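Local coordinates for major royal jelly protein 1 (Apis mellifera, PDB 5YYL), which is the most abundant protein of royal jelly, binds sterol, and probably serves as food for developing honeybee larvae, at residues L226-N229 and T230-Y233; L104-Y107 and P108-F112. One frame throughout, in Å; residues are numbered along the deposited sequence.

Contact 1. Residues L226-N229 and T230-Y233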
ATOM      1  N   LEU A 226      17.719  46.455 -28.173  1.00 38.87           N
ATOM      2  CA  LEU A 226      18.809  46.139 -29.090  1.00 39.02           C
ATOM      3  C   LEU A 226      18.270  46.090 -30.519  1.00 38.64           C
ATOM      4  O   LEU A 226      17.063  45.954 -30.733  1.00 41.74           O
ATOM      5  CB  LEU A 226      19.395  44.785 -28.711  1.00 40.86           C
ATOM      6  CG  LEU A 226      20.326  44.708 -27.488  1.00 43.29           C
ATOM      7  CD1 LEU A 226      20.001  45.690 -26.372  1.00 43.51           C
ATOM      8  CD2 LEU A 226      20.331  43.293 -26.929  1.00 44.97           C
ATOM      9  N   THR A 227      19.164  46.233 -31.495  1.00 38.81           N
ATOM     10  CA  THR A 227      18.809  46.063 -32.905  1.00 39.13           C
ATOM     11  C   THR A 227      19.900  45.284 -33.647  1.00 39.80           C
ATOM     12  O   THR A 227      21.053  45.200 -33.211  1.00 42.30           O
ATOM     13  CB  THR A 227      18.594  47.409 -33.609  1.00 37.97           C
ATOM     14  OG1 THR A 227      19.789  48.181 -33.509  1.00 39.15           O
ATOM     15  CG2 THR A 227      17.452  48.184 -32.999  1.00 37.85           C
ATOM     16  N   SER A 228      19.500  44.696 -34.770  1.00 38.95           N
ATOM     17  CA  SER A 228      20.382  43.926 -35.625  1.00 38.41           C
ATOM     18  C   SER A 228      19.680  43.661 -36.949  1.00 38.19           C
ATOM     19  O   SER A 228      18.449  43.706 -37.032  1.00 36.60           O
ATOM     20  CB  SER A 228      20.741  42.612 -34.938  1.00 39.06           C
ATOM     21  OG  SER A 228      21.238  41.662 -35.848  1.00 40.72           O
ATOM     22  N   ASN A 229      20.472  43.392 -37.981  1.00 41.85           N
ATOM     23  CA  ASN A 229      19.943  42.950 -39.278  1.00 44.88           C
ATOM     24  C   ASN A 229      19.361  41.530 -39.170  1.00 43.64           C
ATOM     25  O   ASN A 229      18.480  41.155 -39.950  1.00 44.05           O
ATOM     26  CB  ASN A 229      21.019  43.042 -40.389  1.00 48.53           C
ATOM     27  CG  ASN A 229      22.144  42.013 -40.229  1.00 53.10           C
ATOM     28  OD1 ASN A 229      22.822  41.957 -39.196  1.00 54.40           O
ATOM     29  ND2 ASN A 229      22.350  41.200 -41.266  1.00 57.24           N
ATOM     30  N   THR A 230      19.863  40.760 -38.195  1.00 41.65           N
ATOM     31  CA  THR A 230      19.306  39.460 -37.826  1.00 39.09           C
ATOM     32  C   THR A 230      17.898  39.561 -37.230  1.00 38.48           C
ATOM     33  O   THR A 230      17.134  38.604 -37.330  1.00 38.77           O
ATOM     34  CB  THR A 230      20.235  38.700 -36.847  1.00 38.05           C
ATOM     35  OG1 THR A 230      20.342  39.405 -35.609  1.00 35.24           O
ATOM     36  CG2 THR A 230      21.630  38.505 -37.469  1.00 37.40           C
ATOM     37  N   PHE A 231      17.568  40.702 -36.619  1.00 37.95           N
ATOM     38  CA  PHE A 231      16.195  41.001 -36.145  1.00 36.06           C
ATOM     39  C   PHE A 231      15.231  41.499 -37.237  1.00 35.49           C
ATOM     40  O   PHE A 231      14.026  41.629 -36.969  1.00 32.23           O
ATOM     41  CB  PHE A 231      16.198  42.054 -35.021  1.00 33.32           C
ATOM     42  CG  PHE A 231      17.038  41.713 -33.833  1.00 31.93           C
ATOM     43  CD1 PHE A 231      17.653  40.471 -33.662  1.00 32.74           C
ATOM     44  CD2 PHE A 231      17.191  42.664 -32.850  1.00 32.63           C
ATOM     45  CE1 PHE A 231      18.436  40.218 -32.545  1.00 33.97           C
ATOM     46  CE2 PHE A 231      17.968  42.420 -31.732  1.00 34.66           C
ATOM     47  CZ  PHE A 231      18.595  41.196 -31.575  1.00 34.10           C
ATOM     48  N   ASP A 232      15.737  41.803 -38.428  1.00 38.22           N
ATOM     49  CA  ASP A 232      14.921  42.421 -39.479  1.00 43.53           C
ATOM     50  C   ASP A 232      14.232  41.365 -40.327  1.00 45.51           C
ATOM     51  O   ASP A 232      14.746  40.254 -40.483  1.00 43.65           O
ATOM     52  CB  ASP A 232      15.768  43.322 -40.390  1.00 46.80           C
ATOM     53  CG  ASP A 232      16.314  44.554 -39.678  1.00 51.01           C
ATOM     54  OD1 ASP A 232      17.328  45.103 -40.192  1.00 56.77           O
ATOM     55  OD2 ASP A 232      15.740  44.986 -38.643  1.00 48.29           O
ATOM     56  N   TYR A 233      13.074  41.731 -40.886  1.00 48.08           N
ATOM     57  CA  TYR A 233      12.309  40.833 -41.745  1.00 53.26           C
ATOM     58  C   TYR A 233      12.964  40.754 -43.120  1.00 54.84           C
ATOM     59  O   TYR A 233      13.569  41.726 -43.574  1.00 63.73           O
ATOM     60  CB  TYR A 233      10.836  41.271 -41.847  1.00 57.33           C
ATOM     61  CG  TYR A 233      10.462  42.216 -42.976  1.00 59.06           C
ATOM     62  CD1 TYR A 233      10.012  41.722 -44.198  1.00 61.30           C
ATOM     63  CD2 TYR A 233      10.524  43.598 -42.814  1.00 62.91           C
ATOM     64  CE1 TYR A 233       9.657  42.571 -45.237  1.00 62.99           C
ATOM     65  CE2 TYR A 233      10.159  44.464 -43.847  1.00 65.16           C
ATOM     66  CZ  TYR A 233       9.729  43.938 -45.060  1.00 64.12           C
ATOM     67  OH  TYR A 233       9.361  44.747 -46.108  1.00 62.88           O
TER

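Contact 2. Residues L104-Y107 and P108-F112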
ATOM      1  N   LEU A 104     -12.699  27.816 -20.698  1.00 44.99           N
ATOM      2  CA  LEU A 104     -11.629  28.530 -20.032  1.00 46.59           C
ATOM      3  C   LEU A 104     -12.170  29.273 -18.852  1.00 47.50           C
ATOM      4  O   LEU A 104     -13.349  29.492 -18.752  1.00 50.61           O
ATOM      5  CB  LEU A 104     -10.972  29.535 -20.978  1.00 47.63           C
ATOM      6  CG  LEU A 104     -10.437  29.003 -22.303  1.00 46.08           C
ATOM      7  CD1 LEU A 104      -9.530  30.063 -22.899  1.00 47.66           C
ATOM      8  CD2 LEU A 104      -9.695  27.687 -22.125  1.00 44.73           C
ATOM      9  N   GLN A 105     -11.276  29.702 -17.986  1.00 46.96           N
ATOM     10  CA  GLN A 105     -11.616  30.338 -16.735  1.00 46.48           C
ATOM     11  C   GLN A 105     -10.490  31.337 -16.489  1.00 46.52           C
ATOM     12  O   GLN A 105      -9.327  30.941 -16.443  1.00 48.33           O
ATOM     13  CB  GLN A 105     -11.675  29.274 -15.639  1.00 49.80           C
ATOM     14  CG  GLN A 105     -11.640  29.781 -14.203  1.00 53.43           C
ATOM     15  CD  GLN A 105     -10.954  28.795 -13.276  1.00 53.58           C
ATOM     16  OE1 GLN A 105     -11.218  27.594 -13.337  1.00 55.22           O
ATOM     17  NE2 GLN A 105     -10.058  29.296 -12.423  1.00 53.22           N
ATOM     18  N   PRO A 106     -10.817  32.630 -16.348  1.00 43.51           N
ATOM     19  CA  PRO A 106      -9.782  33.666 -16.179  1.00 40.15           C
ATOM     20  C   PRO A 106      -8.869  33.474 -14.983  1.00 36.67           C
ATOM     21  O   PRO A 106      -9.338  33.091 -13.918  1.00 41.49           O
ATOM     22  CB  PRO A 106     -10.610  34.938 -15.975  1.00 41.16           C
ATOM     23  CG  PRO A 106     -11.844  34.675 -16.755  1.00 42.08           C
ATOM     24  CD  PRO A 106     -12.154  33.222 -16.536  1.00 41.77           C
ATOM     25  N   TYR A 107      -7.585  33.757 -15.155  1.00 35.20           N
ATOM     26  CA  TYR A 107      -6.601  33.659 -14.066  1.00 35.38           C
ATOM     27  C   TYR A 107      -6.080  35.075 -13.748  1.00 34.66           C
ATOM     28  O   TYR A 107      -5.812  35.834 -14.672  1.00 32.68           O
ATOM     29  CB  TYR A 107      -5.440  32.731 -14.477  1.00 33.22           C
ATOM     30  CG  TYR A 107      -4.407  32.472 -13.402  1.00 30.75           C
ATOM     31  CD1 TYR A 107      -4.563  31.428 -12.515  1.00 30.87           C
ATOM     32  CD2 TYR A 107      -3.253  33.257 -13.292  1.00 30.68           C
ATOM     33  CE1 TYR A 107      -3.612  31.153 -11.533  1.00 31.02           C
ATOM     34  CE2 TYR A 107      -2.301  33.016 -12.303  1.00 31.00           C
ATOM     35  CZ  TYR A 107      -2.489  31.955 -11.434  1.00 31.91           C
ATOM     36  OH  TYR A 107      -1.571  31.684 -10.450  1.00 35.63           O
ATOM     37  N   PRO A 108      -5.933  35.453 -12.473  1.00 40.18           N
ATOM     38  CA  PRO A 108      -6.334  34.666 -11.292  1.00 43.92           C
ATOM     39  C   PRO A 108      -7.854  34.588 -11.105  1.00 49.31           C
ATOM     40  O   PRO A 108      -8.395  33.507 -10.886  1.00 53.68           O
ATOM     41  CB  PRO A 108      -5.703  35.444 -10.142  1.00 41.93           C
ATOM     42  CG  PRO A 108      -4.471  36.043 -10.733  1.00 41.18           C
ATOM     43  CD  PRO A 108      -4.744  36.284 -12.195  1.00 41.89           C
ATOM     44  N   ASP A 109      -8.515  35.737 -11.204  1.00 54.74           N
ATOM     45  CA  ASP A 109      -9.978  35.867 -11.139  1.00 56.81           C
ATOM     46  C   ASP A 109     -10.367  36.816 -12.279  1.00 56.21           C
ATOM     47  O   ASP A 109      -9.489  37.265 -13.030  1.00 56.18           O
ATOM     48  CB  ASP A 109     -10.407  36.426  -9.761  1.00 59.67           C
ATOM     49  CG  ASP A 109      -9.456  37.532  -9.228  1.00 61.79           C
ATOM     50  OD1 ASP A 109      -9.271  38.560  -9.918  1.00 58.64           O
ATOM     51  OD2 ASP A 109      -8.880  37.345  -8.128  1.00 62.60           O
ATOM     52  N   TRP A 110     -11.655  37.133 -12.410  1.00 53.67           N
ATOM     53  CA  TRP A 110     -12.113  38.118 -13.423  1.00 51.72           C
ATOM     54  C   TRP A 110     -11.558  39.560 -13.287  1.00 51.87           C
ATOM     55  O   TRP A 110     -11.601  40.321 -14.257  1.00 50.56           O
ATOM     56  CB  TRP A 110     -13.639  38.165 -13.465  1.00 49.74           C
ATOM     57  CG  TRP A 110     -14.251  36.949 -14.049  1.00 50.08           C
ATOM     58  CD1 TRP A 110     -14.611  35.806 -13.387  1.00 49.63           C
ATOM     59  CD2 TRP A 110     -14.581  36.738 -15.430  1.00 50.25           C
ATOM     60  NE1 TRP A 110     -15.146  34.896 -14.275  1.00 51.27           N
ATOM     61  CE2 TRP A 110     -15.142  35.444 -15.534  1.00 50.24           C
ATOM     62  CE3 TRP A 110     -14.449  37.517 -16.596  1.00 51.01           C
ATOM     63  CZ2 TRP A 110     -15.582  34.915 -16.756  1.00 50.68           C
ATOM     64  CZ3 TRP A 110     -14.884  36.991 -17.809  1.00 49.83           C
ATOM     65  CH2 TRP A 110     -15.442  35.701 -17.877  1.00 49.70           C
ATOM     66  N   SER A 111     -11.047  39.920 -12.105  1.00 53.29           N
ATOM     67  CA  SER A 111     -10.391  41.224 -11.845  1.00 53.77           C
ATOM     68  C   SER A 111      -9.345  41.636 -12.890  1.00 58.55           C
ATOM     69  O   SER A 111      -9.255  42.817 -13.256  1.00 58.53           O
ATOM     70  CB  SER A 111      -9.731  41.210 -10.456  1.00 53.22           C
ATOM     71  N   PHE A 112      -8.570  40.660 -13.378  1.00 61.15           N
ATOM     72  CA  PHE A 112      -7.497  40.902 -14.365  1.00 55.67           C
ATOM     73  C   PHE A 112      -7.969  40.803 -15.823  1.00 53.79           C
ATOM     74  O   PHE A 112      -7.221  41.164 -16.736  1.00 52.61           O
ATOM     75  CB  PHE A 112      -6.323  39.952 -14.105  1.00 53.00           C
ATOM     76  CG  PHE A 112      -5.680  40.147 -12.758  1.00 52.11           C
ATOM     77  CD1 PHE A 112      -6.244  39.584 -11.613  1.00 53.98           C
ATOM     78  CD2 PHE A 112      -4.526  40.917 -12.620  1.00 51.07           C
ATOM     79  CE1 PHE A 112      -5.660  39.759 -10.366  1.00 54.58           C
ATOM     80  CE2 PHE A 112      -3.942  41.097 -11.377  1.00 53.43           C
ATOM     81  CZ  PHE A 112      -4.508  40.521 -10.246  1.00 55.28           C
TER

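Contact 1. Residues L226-N229 and T230-Y233
S228 lies over the ring of F231 and presents its CB to one face: the carbon stands 3.9 Å from the ring centroid and 7° off the normal, close to the ideal line for a CH-pi contact. L226 meets the same ring differently. Its carbonyl O sits at the ring edge, in plane, 3.8 Å from F231 CE2, while its CB approaches that same edge carbon. With OG anti to the backbone N (chi1 162°), the S228 hydroxyl reaches forward to T230 OG1. This hydrogen bond, in which either hydroxyl could be the donor, is modelled very short at 2.4 Å between S228 OG and T230 OG1, so its exact geometry is doubtful. T230 OG1 is also hydrogen-bonded to Y267 OH.

The backbone turns between S228 and D232. F231 N makes a weak bond to S228 O at 3.2 Å, bent to 133° at the hydrogen, and D232 N follows with a weak bond to N229 O. These two successive i to i+3 bonds make overlapping tight turns just after the outer strand 225-226 of a four-stranded propeller sheet. L213 of strand 212-217 touches the F231 ring, and the rings of Y267 and Y295 meet it steeply. The chemistry is therefore divided: weak backbone bonds shape the turn, S228 CB packs on the F231 face within it, L213, Y267 and Y295 tie that ring to two neighbouring sheets, and the bond from T230 OG1 to Y267 OH adds a polar link.

Contact 2. Residues L104-Y107 and P108-F112
P106 points its CG at one face of the W110 indole, the two rings crossing rather than stacking. That carbon is 3.5 Å from the centroid of the six-membered ring and 8° off its normal, so the CH-pi contact is nearly axial. P106 CD adds a flanking touch to the same ring at W110 CZ2, 3.8 Å away. With W110 CG anti to the carbonyl carbon (chi1 -70°), and the indole plane set by the next torsion, the end of the side chain comes back toward P106, although the W110 CB points away from the strand.

A second aromatic-proline pair lies at the bend itself. The Y107-P108 peptide is cis, bringing the CA atoms of the two residues to 3.0 Å. Y107 turns its ring face to P108 CA, 4.0 Å from the ring centroid and 25° off the normal, while P108 CD packs at 3.5 Å from Y107 CD2. Aromatic-proline packing of this kind is a recognised companion of the cis form.

The bend ends strand 102-106, one edge strand, within this chain, of an antiparallel four-stranded sheet in this beta-propeller, and leads to a 3-10 segment starting at W110. Backbone bonds from Q105 to V92 and from Y107 to L90 hold the incoming chain to strand 90-94. Farther out, F77 meets Y107 edge-to-face, and the ring of F44 meets the indole. Within the 3-10 segment, F112 makes an edge-to-face pair with F157 of strand 153-158, in the next four-stranded sheet.

Overall arrangement
From the N terminus, the chain first reaches contact 2, where strand 102-106 ends and the path turns toward strand 124-129; contact 1 comes later, after strand 225-226 and before strand 239-242. Each is a turn closed within one continuous run of residues, so the two follow in series, neither nested nor crossed. The centres of contact 1 and contact 2 lie about 36 Å apart, on opposite sides of the chain's centre. Both follow the last strand of a four-stranded sheet: contact 2 joins sheet 65-106 to the sheet containing strand 153-158, and contact 1 joins sheet 185-226 to the one containing strands 264-269 and 295-298.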